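PDB 5G4D: CRISPR-associated endoribonuclease Cas2 from Thermococcus onnurineus, which probably acts as a magnesium-dependent, single-strand-specific endoribonuclease and takes part as a homodimer in the adaptation stage of CRISPR immunity. Local coordinates for residues A[23-28]-A[47-52]. Numbering follows the deposited sequence.
Sequences FLRRHL and RIKAGL
Phe23 reaches from the last turn of helix 17-25 to the backbone of helix 42-55 at Gly51. The ring extends across the gap, chi1 172° placing CG opposite the backbone N, until CZ lies 3.6 Å from Gly51 CA, a close approach made possible by the missing side chain there. Gly51 C sits over one face of the ring and Arg47 O at its edge, while CE2 comes within 3.6 Å of Ile48 O. Both carbonyls that the ring meets are already engaged within the helix, Ile48 O by Leu52 N and Arg47 O by Gly51 N.

Leu24, one residue on, meets the deeper side of the same helix. Its CD2 methyl touches two branches at once, Ile48 CG2 at 3.9 Å and Leu52 CD2 at 4.0 Å, and its side chain crosses each of theirs at about a right angle. Beyond the helix end His27 folds back beside Phe23, its CD2 lying 3.8 Å above the plane of the Phe23 ring, toward the rim. The His27 and Ile48 side chains run past each other in opposite directions, with His27 CB 3.9 Å from Ile48 CD1. His27 ND1 is hydrogen-bonded to Glu44 OE2, and the other carboxylate oxygen, OE1, forms a salt bridge with Arg47 NH2, so one carboxylate serves both residues at the more exposed side of the contact. Leu28 closes the row, its CG 4.2 Å from Ile48 CD1; the Leu24 carbonyl accepts from both His27 N and Leu28 N where the helix gives way to the turn.

Leu24 packs on Tyr10 of strand 4-11, Leu28 and Ile48 both pack on Ile8, and Leu52 also packs on Leu77 of the second subunit. Two helices packed side by side against one face of a four-stranded antiparallel sheet form the ferredoxin-like βαββαβ fold characteristic of Cas2.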
ATOM      1  N   PHE A  23     -16.675   3.063   0.412  1.00 20.12           N
ATOM      2  CA  PHE A  23     -16.992   1.636   0.353  1.00 18.88           C
ATOM      3  C   PHE A  23     -16.000   0.819   1.173  1.00 22.15           C
ATOM      4  O   PHE A  23     -16.392  -0.075   1.933  1.00 23.33           O
ATOM      5  CB  PHE A  23     -17.010   1.156  -1.101  1.00 18.04           C
ATOM      6  CG  PHE A  23     -17.136  -0.345  -1.256  1.00 21.25           C
ATOM      7  CD1 PHE A  23     -18.359  -0.975  -1.083  1.00 21.90           C
ATOM      8  CD2 PHE A  23     -16.034  -1.118  -1.594  1.00 21.36           C
ATOM      9  CE1 PHE A  23     -18.480  -2.355  -1.229  1.00 20.75           C
ATOM     10  CE2 PHE A  23     -16.136  -2.499  -1.734  1.00 20.16           C
ATOM     11  CZ  PHE A  23     -17.368  -3.120  -1.558  1.00 22.59           C
ATOM     12  N   LEU A  24     -14.703   1.093   1.020  1.00 18.63           N
ATOM     13  CA  LEU A  24     -13.723   0.269   1.720  1.00 17.20           C
ATOM     14  C   LEU A  24     -13.761   0.506   3.226  1.00 19.28           C
ATOM     15  O   LEU A  24     -13.444  -0.406   4.002  1.00 18.27           O
ATOM     16  CB  LEU A  24     -12.323   0.518   1.152  1.00 17.24           C
ATOM     17  CG  LEU A  24     -12.086  -0.100  -0.236  1.00 16.71           C
ATOM     18  CD1 LEU A  24     -10.699   0.276  -0.737  1.00 13.19           C
ATOM     19  CD2 LEU A  24     -12.250  -1.620  -0.255  1.00 17.02           C
ATOM     20  N   ARG A  25     -14.173   1.700   3.665  1.00 19.25           N
ATOM     21  CA  ARG A  25     -14.306   1.950   5.098  1.00 22.23           C
ATOM     22  C   ARG A  25     -15.354   1.047   5.727  1.00 23.38           C
ATOM     23  O   ARG A  25     -15.289   0.761   6.927  1.00 25.51           O
ATOM     24  CB  ARG A  25     -14.653   3.417   5.366  1.00 24.23           C
ATOM     25  CG  ARG A  25     -13.512   4.386   5.158  1.00 27.99           C
ATOM     26  CD  ARG A  25     -13.887   5.793   5.612  1.00 33.41           C
ATOM     27  NE  ARG A  25     -14.137   5.878   7.050  1.00 37.57           N
ATOM     28  CZ  ARG A  25     -14.704   6.924   7.648  1.00 45.75           C
ATOM     29  NH1 ARG A  25     -15.094   7.969   6.930  1.00 40.05           N
ATOM     30  NH2 ARG A  25     -14.896   6.923   8.962  1.00 47.22           N
ATOM     31  N   ARG A  26     -16.318   0.579   4.939  1.00 24.54           N
ATOM     32  CA  ARG A  26     -17.307  -0.356   5.453  1.00 25.52           C
ATOM     33  C   ARG A  26     -16.799  -1.792   5.541  1.00 26.15           C
ATOM     34  O   ARG A  26     -17.548  -2.667   5.989  1.00 26.12           O
ATOM     35  CB  ARG A  26     -18.561  -0.316   4.580  1.00 26.96           C
ATOM     36  CG  ARG A  26     -19.222   1.049   4.491  1.00 30.28           C
ATOM     37  CD  ARG A  26     -20.328   1.037   3.449  1.00 39.20           C
ATOM     38  NE  ARG A  26     -21.537   1.656   3.958  1.00 48.29           N
ATOM     39  CZ  ARG A  26     -21.908   2.900   3.672  1.00 48.97           C
ATOM     40  NH1 ARG A  26     -21.166   3.645   2.870  1.00 45.69           N
ATOM     41  NH2 ARG A  26     -23.028   3.405   4.186  1.00 46.59           N
ATOM     42  N   HIS A  27     -15.555  -2.069   5.144  1.00 21.50           N
ATOM     43  CA  HIS A  27     -15.113  -3.454   5.058  1.00 20.76           C
ATOM     44  C   HIS A  27     -13.737  -3.671   5.671  1.00 22.27           C
ATOM     45  O   HIS A  27     -13.439  -4.774   6.140  1.00 21.94           O
ATOM     46  CB  HIS A  27     -15.113  -3.912   3.598  1.00 22.99           C
ATOM     47  CG  HIS A  27     -16.480  -3.971   2.990  1.00 24.93           C
ATOM     48  ND1 HIS A  27     -17.275  -5.094   3.060  1.00 28.14           N
ATOM     49  CD2 HIS A  27     -17.201  -3.039   2.322  1.00 24.98           C
ATOM     50  CE1 HIS A  27     -18.423  -4.858   2.447  1.00 28.29           C
ATOM     51  NE2 HIS A  27     -18.406  -3.618   1.994  1.00 28.88           N
ATOM     52  N   LEU A  28     -12.903  -2.632   5.687  1.00 19.50           N
ATOM     53  CA  LEU A  28     -11.510  -2.779   6.082  1.00 17.28           C
ATOM     54  C   LEU A  28     -11.063  -1.593   6.931  1.00 19.59           C
ATOM     55  O   LEU A  28     -11.725  -0.554   7.003  1.00 21.80           O
ATOM     56  CB  LEU A  28     -10.607  -2.919   4.845  1.00 17.80           C
ATOM     57  CG  LEU A  28     -10.812  -4.164   3.977  1.00 17.81           C
ATOM     58  CD1 LEU A  28      -9.989  -4.072   2.716  1.00 16.75           C
ATOM     59  CD2 LEU A  28     -10.445  -5.429   4.759  1.00 16.30           C
ATOM     60  N   ARG A  47     -16.874 -10.130  -2.421  1.00 18.33           N
ATOM     61  CA  ARG A  47     -17.812  -9.016  -2.371  1.00 20.56           C
ATOM     62  C   ARG A  47     -17.080  -7.683  -2.415  1.00 21.30           C
ATOM     63  O   ARG A  47     -17.567  -6.719  -3.020  1.00 19.93           O
ATOM     64  CB  ARG A  47     -18.677  -9.115  -1.115  1.00 25.12           C
ATOM     65  CG  ARG A  47     -19.798 -10.143  -1.237  1.00 28.26           C
ATOM     66  CD  ARG A  47     -20.825 -10.014  -0.121  1.00 30.58           C
ATOM     67  NE  ARG A  47     -20.240 -10.090   1.219  1.00 35.78           N
ATOM     68  CZ  ARG A  47     -19.841 -11.223   1.790  1.00 32.27           C
ATOM     69  NH1 ARG A  47     -19.937 -12.360   1.121  1.00 34.82           N
ATOM     70  NH2 ARG A  47     -19.329 -11.226   3.015  1.00 32.24           N
ATOM     71  N   ILE A  48     -15.912  -7.607  -1.771  1.00 20.07           N
ATOM     72  CA  ILE A  48     -15.102  -6.395  -1.857  1.00 20.38           C
ATOM     73  C   ILE A  48     -14.657  -6.160  -3.295  1.00 18.39           C
ATOM     74  O   ILE A  48     -14.752  -5.045  -3.820  1.00 19.52           O
ATOM     75  CB  ILE A  48     -13.894  -6.486  -0.914  1.00 18.61           C
ATOM     76  CG1 ILE A  48     -14.346  -6.404   0.545  1.00 17.57           C
ATOM     77  CG2 ILE A  48     -12.877  -5.356  -1.240  1.00 17.49           C
ATOM     78  CD1 ILE A  48     -13.223  -6.685   1.555  1.00 18.99           C
ATOM     79  N   LYS A  49     -14.134  -7.206  -3.935  1.00 19.22           N
ATOM     80  CA  LYS A  49     -13.717  -7.092  -5.329  1.00 20.31           C
ATOM     81  C   LYS A  49     -14.879  -6.659  -6.217  1.00 22.05           C
ATOM     82  O   LYS A  49     -14.730  -5.766  -7.060  1.00 20.71           O
ATOM     83  CB  LYS A  49     -13.128  -8.420  -5.807  1.00 20.77           C
ATOM     84  CG  LYS A  49     -12.851  -8.471  -7.298  1.00 25.22           C
ATOM     85  CD  LYS A  49     -12.253  -9.805  -7.697  1.00 26.98           C
ATOM     86  CE  LYS A  49     -12.241  -9.964  -9.211  1.00 30.78           C
ATOM     87  NZ  LYS A  49     -11.664 -11.284  -9.607  1.00 26.56           N
ATOM     88  N   ALA A  50     -16.055  -7.272  -6.037  1.00 22.18           N
ATOM     89  CA  ALA A  50     -17.204  -6.908  -6.867  1.00 23.32           C
ATOM     90  C   ALA A  50     -17.664  -5.477  -6.597  1.00 22.56           C
ATOM     91  O   ALA A  50     -18.053  -4.760  -7.529  1.00 24.24           O
ATOM     92  CB  ALA A  50     -18.352  -7.893  -6.643  1.00 20.58           C
ATOM     93  N   GLY A  51     -17.640  -5.047  -5.332  1.00 19.05           N
ATOM     94  CA  GLY A  51     -17.978  -3.664  -5.031  1.00 21.17           C
ATOM     95  C   GLY A  51     -17.024  -2.681  -5.678  1.00 23.04           C
ATOM     96  O   GLY A  51     -17.445  -1.649  -6.214  1.00 22.52           O
ATOM     97  N   LEU A  52     -15.722  -2.983  -5.641  1.00 19.49           N
ATOM     98  CA  LEU A  52     -14.734  -2.091  -6.241  1.00 20.29           C
ATOM     99  C   LEU A  52     -14.904  -2.017  -7.755  1.00 24.35           C
ATOM    100  O   LEU A  52     -14.817  -0.932  -8.343  1.00 21.20           O
ATOM    101  CB  LEU A  52     -13.320  -2.556  -5.871  1.00 18.22           C
ATOM    102  CG  LEU A  52     -12.955  -2.309  -4.409  1.00 17.27           C
ATOM    103  CD1 LEU A  52     -11.658  -3.026  -4.087  1.00 16.28           C
ATOM    104  CD2 LEU A  52     -12.825  -0.797  -4.103  1.00 14.95           C
TER